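Local coordinates for ankyrin repeat and SAM domain-containing protein 3 (Homo sapiens, PDB 4NL9) that self-associates through its SAM domain, the part present here, and may take part in vasopressin signalling in the kidney, at residues 7-15 against 27-38. The protein carries 1 engineered substitution. Numbering follows the deposited sequence.
Sequences GPQDLAALL and FEEQDVDLREFL. Engineered in segment 27-38: Glu36 (natural residue Ile).
Leu11 CD1 lies over one face of the Phe37 ring in a CH-pi contact, 3.9 Å from the ring centroid and displaced toward the CG side of the rim. At the edge of the same ring, in its plane, sits CE1 of Phe27; Phe37 CD1 in turn rests over one face of the Phe27 ring. Leu14 comes to Phe37 obliquely, its CD2 3.5 Å from Phe37 CE2. Leu11 holds CG anti to the backbone N (chi1 -177°), and chi2 near 55° parts its methyls: CD1 goes to Phe37, while CD2 packs 3.6 Å from Phe27 CB and 3.3 Å from Val32 O. Leu15 CD1 meets the Phe27 ring from an oblique direction. Replacing Phe37 by an alanine is likely to leave Leu11 CD1 and Leu14 CD2 without their aromatic surface and to open a gap beside Phe27. Nearer the surface, Leu34 crosses Leu14 at about a right angle, CD1 to CD1 at 3.7 Å, and lays its CD2 against Pro8 O. No direct hydrogen bond joins the segments; one water accepts from both Leu11 N and Leu34 N, at 3.0 Å each, tying together the first turns of two helices. Each of these helices has an aspartate N-cap: Asp10 OD1 receives Ala13 N nearly along its C-O axis, and Asp33 OD1 receives the amide of the engineered Glu36 from above the carboxylate plane. A Schellman motif with Asp31 as C-prime residue ends helix 24-29 before the chain turns into helix 34-37. The contact runs from the core of the five-helix SAM fold to its surface: helix 11-17 lies against helices 24-29 and 34-37; on helix 53-65, Ala62 meets Leu14, Met59 meets both phenylalanines and Ile63 meets Phe37; and Leu45 of helix 42-48 touches both phenylalanines.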
# COMPACT_ATOMS: atom_id res chain seq x y z
N GLY A 7 -17.51 -7.68 7.30
CA GLY A 7 -16.72 -6.48 7.12
C GLY A 7 -16.44 -5.79 8.44
O GLY A 7 -17.00 -6.15 9.47
N PRO A 8 -15.57 -4.77 8.41
CA PRO A 8 -15.29 -3.96 9.59
C PRO A 8 -16.55 -3.22 10.05
O PRO A 8 -17.35 -2.81 9.21
CB PRO A 8 -14.23 -2.97 9.10
CG PRO A 8 -14.38 -2.94 7.61
CD PRO A 8 -14.80 -4.33 7.23
N GLN A 9 -16.70 -3.05 11.36
CA GLN A 9 -17.88 -2.40 11.92
C GLN A 9 -17.85 -0.89 11.72
O GLN A 9 -18.89 -0.25 11.56
CB GLN A 9 -18.00 -2.72 13.42
CG GLN A 9 -17.50 -4.10 13.81
CD GLN A 9 -15.99 -4.13 14.07
OE1 GLN A 9 -15.23 -4.75 13.31
NE2 GLN A 9 -15.56 -3.47 15.14
N ASP A 10 -16.65 -0.32 11.72
CA ASP A 10 -16.48 1.12 11.58
C ASP A 10 -15.12 1.44 10.97
O ASP A 10 -14.33 0.53 10.67
CB ASP A 10 -16.70 1.87 12.91
CG ASP A 10 -15.78 1.40 14.04
OD1 ASP A 10 -14.71 0.81 13.79
OD2 ASP A 10 -16.12 1.65 15.21
N LEU A 11 -14.83 2.72 10.77
CA LEU A 11 -13.58 3.06 10.10
C LEU A 11 -12.36 2.65 10.92
O LEU A 11 -11.39 2.14 10.37
CB LEU A 11 -13.53 4.56 9.79
CG LEU A 11 -12.29 5.03 9.03
CD1 LEU A 11 -12.07 4.26 7.71
CD2 LEU A 11 -12.41 6.53 8.77
N ALA A 12 -12.43 2.85 12.24
CA ALA A 12 -11.30 2.47 13.09
C ALA A 12 -11.00 0.99 12.92
O ALA A 12 -9.84 0.59 12.84
CB ALA A 12 -11.60 2.80 14.54
N ALA A 13 -12.05 0.17 12.81
CA ALA A 13 -11.86 -1.26 12.63
C ALA A 13 -11.16 -1.59 11.31
O ALA A 13 -10.27 -2.43 11.27
CB ALA A 13 -13.20 -2.00 12.74
N LEU A 14 -11.57 -0.92 10.24
CA LEU A 14 -10.94 -1.13 8.95
C LEU A 14 -9.46 -0.73 9.00
O LEU A 14 -8.60 -1.50 8.60
CB LEU A 14 -11.68 -0.37 7.84
CG LEU A 14 -11.22 -0.60 6.39
CD1 LEU A 14 -12.36 -0.36 5.41
CD2 LEU A 14 -10.04 0.32 6.03
N LEU A 15 -9.19 0.48 9.49
CA LEU A 15 -7.82 0.98 9.54
C LEU A 15 -6.93 0.10 10.43
O LEU A 15 -5.76 -0.10 10.12
CB LEU A 15 -7.81 2.44 10.02
CG LEU A 15 -8.48 3.43 9.06
CD1 LEU A 15 -8.41 4.85 9.58
CD2 LEU A 15 -7.87 3.34 7.66
N PHE A 27 -9.00 11.34 8.99
CA PHE A 27 -10.33 11.08 8.46
C PHE A 27 -11.42 11.69 9.35
O PHE A 27 -12.36 12.31 8.84
CB PHE A 27 -10.57 9.57 8.27
CG PHE A 27 -9.80 8.98 7.12
CD1 PHE A 27 -10.09 9.33 5.82
CD2 PHE A 27 -8.77 8.07 7.35
CE1 PHE A 27 -9.39 8.80 4.75
CE2 PHE A 27 -8.07 7.52 6.29
CZ PHE A 27 -8.37 7.90 4.98
N GLU A 28 -11.28 11.53 10.66
CA GLU A 28 -12.28 12.04 11.58
C GLU A 28 -12.42 13.56 11.49
O GLU A 28 -13.53 14.08 11.56
CB GLU A 28 -11.97 11.61 13.02
CG GLU A 28 -12.24 10.13 13.25
CD GLU A 28 -11.93 9.69 14.67
OE1 GLU A 28 -11.21 10.42 15.38
OE2 GLU A 28 -12.42 8.61 15.08
N GLU A 29 -11.30 14.24 11.30
CA GLU A 29 -11.32 15.70 11.18
C GLU A 29 -12.05 16.16 9.92
O GLU A 29 -12.60 17.27 9.87
CB GLU A 29 -9.88 16.24 11.24
CG GLU A 29 -9.77 17.75 11.12
CD GLU A 29 -10.38 18.48 12.30
OE1 GLU A 29 -10.49 17.87 13.39
OE2 GLU A 29 -10.77 19.65 12.13
N GLN A 30 -12.07 15.30 8.89
CA GLN A 30 -12.82 15.59 7.67
C GLN A 30 -14.22 14.98 7.66
O GLN A 30 -14.91 14.96 6.63
CB GLN A 30 -12.02 15.15 6.44
CG GLN A 30 -10.65 15.81 6.34
CD GLN A 30 -10.73 17.31 6.40
OE1 GLN A 30 -10.06 17.96 7.23
NE2 GLN A 30 -11.56 17.89 5.54
N ASP A 31 -14.64 14.47 8.82
CA ASP A 31 -15.96 13.84 8.97
C ASP A 31 -16.17 12.65 8.04
O ASP A 31 -17.29 12.37 7.61
CB ASP A 31 -17.08 14.87 8.80
CG ASP A 31 -16.90 16.08 9.70
OD1 ASP A 31 -16.56 15.89 10.89
OD2 ASP A 31 -17.08 17.21 9.22
N VAL A 32 -15.08 11.95 7.72
CA VAL A 32 -15.13 10.75 6.90
C VAL A 32 -15.31 9.53 7.80
O VAL A 32 -14.41 9.17 8.56
CB VAL A 32 -13.84 10.59 6.08
CG1 VAL A 32 -13.83 9.23 5.34
CG2 VAL A 32 -13.68 11.74 5.08
N ASP A 33 -16.49 8.92 7.74
CA ASP A 33 -16.73 7.67 8.44
C ASP A 33 -16.51 6.50 7.48
O ASP A 33 -16.07 6.70 6.35
CB ASP A 33 -18.16 7.63 8.99
CG ASP A 33 -19.22 7.68 7.90
OD1 ASP A 33 -18.93 8.12 6.76
OD2 ASP A 33 -20.37 7.26 8.17
N LEU A 34 -16.84 5.29 7.93
CA LEU A 34 -16.66 4.09 7.11
C LEU A 34 -17.41 4.16 5.79
O LEU A 34 -16.84 3.89 4.74
CB LEU A 34 -17.08 2.84 7.88
CG LEU A 34 -16.92 1.54 7.09
CD1 LEU A 34 -15.47 1.30 6.66
CD2 LEU A 34 -17.42 0.36 7.92
N ARG A 35 -18.68 4.56 5.83
CA ARG A 35 -19.48 4.64 4.61
C ARG A 35 -18.84 5.57 3.58
O ARG A 35 -18.70 5.20 2.41
CB ARG A 35 -20.89 5.09 4.95
CG ARG A 35 -21.82 5.12 3.77
CD ARG A 35 -23.26 5.27 4.25
NE ARG A 35 -24.11 5.91 3.25
CZ ARG A 35 -24.32 7.22 3.19
NH1 ARG A 35 -23.73 8.03 4.05
NH2 ARG A 35 -25.12 7.72 2.25
N GLU A 36 -18.44 6.77 4.00
CA GLU A 36 -17.80 7.69 3.07
C GLU A 36 -16.44 7.17 2.63
O GLU A 36 -16.07 7.31 1.47
CB GLU A 36 -17.66 9.10 3.67
CG GLU A 36 -17.01 10.08 2.71
CD GLU A 36 -16.97 11.51 3.21
OE1 GLU A 36 -17.35 11.75 4.37
OE2 GLU A 36 -16.57 12.40 2.43
N PHE A 37 -15.69 6.57 3.55
CA PHE A 37 -14.37 6.03 3.21
C PHE A 37 -14.47 5.03 2.05
O PHE A 37 -13.64 5.03 1.14
CB PHE A 37 -13.74 5.38 4.45
CG PHE A 37 -12.41 4.72 4.18
CD1 PHE A 37 -11.23 5.45 4.20
CD2 PHE A 37 -12.35 3.36 3.91
CE1 PHE A 37 -10.01 4.84 3.96
CE2 PHE A 37 -11.13 2.73 3.67
CZ PHE A 37 -9.96 3.48 3.70
N LEU A 38 -15.51 4.20 2.08
CA LEU A 38 -15.68 3.16 1.07
C LEU A 38 -16.10 3.70 -0.29
O LEU A 38 -16.14 2.94 -1.27
CB LEU A 38 -16.65 2.08 1.56
CG LEU A 38 -16.16 1.26 2.75
CD1 LEU A 38 -17.26 0.36 3.29
CD2 LEU A 38 -14.91 0.42 2.41
O HOH W 1 -17.10 4.66 10.87